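Local structure of BH2331 protein (Bacillus halodurans, 1VL5) at residues L67-D70 / I71-V74. The protein is probably an S-adenosylmethionine-dependent methyltransferase whose physiological substrate is not established. Residues are numbered along the deposited sequence; the frame is centred on the assembly and turned at random.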
loop_
_atom_site.group_PDB
_atom_site.type_symbol
_atom_site.label_atom_id
_atom_site.label_comp_id
_atom_site.label_asym_id
_atom_site.label_seq_id
_atom_site.Cartn_x
_atom_site.Cartn_y
_atom_site.Cartn_z
ATOM N N LEU A 67 -8.753 5.674 9.860
ATOM C CA LEU A 67 -9.371 6.989 9.965
ATOM C C LEU A 67 -10.738 7.006 10.632
ATOM O O LEU A 67 -11.058 7.989 11.262
ATOM C CB LEU A 67 -9.519 7.594 8.592
ATOM C CG LEU A 67 -8.307 8.234 7.973
ATOM C CD1 LEU A 67 -8.584 8.423 6.498
ATOM C CD2 LEU A 67 -7.958 9.562 8.626
ATOM N N THR A 68 -11.540 5.947 10.506
ATOM C CA THR A 68 -12.904 5.944 11.073
ATOM C C THR A 68 -13.239 4.692 11.884
ATOM O O THR A 68 -12.660 3.617 11.663
ATOM C CB THR A 68 -13.919 6.088 9.945
ATOM O OG1 THR A 68 -13.927 4.876 9.202
ATOM C CG2 THR A 68 -13.522 7.278 8.964
ATOM N N GLU A 69 -14.202 4.832 12.794
ATOM C CA GLU A 69 -14.772 3.685 13.537
ATOM C C GLU A 69 -15.387 2.610 12.630
ATOM O O GLU A 69 -15.230 1.448 12.913
ATOM C CB GLU A 69 -15.825 4.167 14.541
ATOM C CG GLU A 69 -16.564 3.092 15.352
ATOM C CD GLU A 69 -15.648 2.179 16.218
ATOM O OE1 GLU A 69 -14.463 2.516 16.443
ATOM O OE2 GLU A 69 -16.138 1.119 16.693
ATOM N N ASP A 70 -16.086 3.001 11.560
ATOM C CA ASP A 70 -16.641 2.056 10.616
ATOM C C ASP A 70 -15.570 1.143 10.064
ATOM O O ASP A 70 -15.801 -0.048 9.919
ATOM C CB ASP A 70 -17.294 2.765 9.421
ATOM C CG ASP A 70 -18.639 3.431 9.766
ATOM O OD1 ASP A 70 -19.327 3.012 10.736
ATOM O OD2 ASP A 70 -19.002 4.392 9.039
ATOM N N ILE A 71 -14.437 1.708 9.660
ATOM C CA ILE A 71 -13.329 0.896 9.175
ATOM C C ILE A 71 -12.826 -0.076 10.273
ATOM O O ILE A 71 -12.667 -1.287 10.052
ATOM C CB ILE A 71 -12.177 1.787 8.621
ATOM C CG1 ILE A 71 -12.611 2.390 7.280
ATOM C CG2 ILE A 71 -10.858 0.959 8.444
ATOM C CD1 ILE A 71 -11.735 3.598 6.727
ATOM N N LEU A 72 -12.647 0.454 11.473
ATOM C CA LEU A 72 -12.109 -0.329 12.574
ATOM C C LEU A 72 -13.066 -1.437 12.968
ATOM O O LEU A 72 -12.641 -2.495 13.421
ATOM C CB LEU A 72 -11.783 0.559 13.778
ATOM C CG LEU A 72 -10.606 1.531 13.551
ATOM C CD1 LEU A 72 -10.546 2.512 14.688
ATOM C CD2 LEU A 72 -9.326 0.787 13.460
ATOM N N LYS A 73 -14.351 -1.210 12.777
ATOM C CA LYS A 73 -15.360 -2.273 13.052
ATOM C C LYS A 73 -15.175 -3.453 12.114
ATOM O O LYS A 73 -15.316 -4.631 12.490
ATOM C CB LYS A 73 -16.786 -1.751 12.843
ATOM C CG LYS A 73 -17.420 -1.161 14.029
ATOM C CD LYS A 73 -18.794 -0.573 13.586
ATOM C CE LYS A 73 -19.300 0.559 14.467
ATOM N NZ LYS A 73 -20.181 1.450 13.636
ATOM N N VAL A 74 -14.885 -3.132 10.869
ATOM C CA VAL A 74 -14.748 -4.149 9.857
ATOM C C VAL A 74 -13.453 -4.906 10.050
ATOM O O VAL A 74 -13.434 -6.115 9.944
ATOM C CB VAL A 74 -14.853 -3.553 8.452
ATOM C CG1 VAL A 74 -14.299 -4.525 7.385
ATOM C CG2 VAL A 74 -16.320 -3.195 8.157
#
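Thr68 and Ile71 meet at the N-terminus of helix 69-81, where Thr68 is the N-cap. Its OG1 accepts a nearly straight hydrogen bond from Ile71 N (3.2 Å, N-H...O angle 165°). A chi1 of 71° swings OG1 back over the helix end to meet that amide. Apolar Ile71 suits its place by covering the cap, with CG1 3.4 Å from Thr68 OG1 and CD1 close by. With alanine at Thr68 the hydroxyl is gone, and Ile71 N would probably lose its side-chain acceptor. Backbone i to i+4 hydrogen bonds follow, Leu72 N to Thr68 O and Lys73 N to Glu69 O, the latter 2.8 Å long. Negative side chains probably interact favourably with the partial positive charge of this helix end. Asp70 and Lys73, three residues apart on one helix face, run alongside each other in the same direction, which brings Asp70 OD1 and Lys73 NZ into a long, weak salt bridge of 3.4 Å. Glu69 bends at chi2 (59°) and crosses the lysine at about a right angle, its OE2 3.7 Å from Lys73 CG, touching the aliphatic stem while the charged ends stay apart. The helix links parallel strands 61-66 and 87-91 in a beta-alpha-beta unit of the Rossmann-like sheet; buried, apolar Leu72 rests on Tyr89 and Gln91 of strand 87-91.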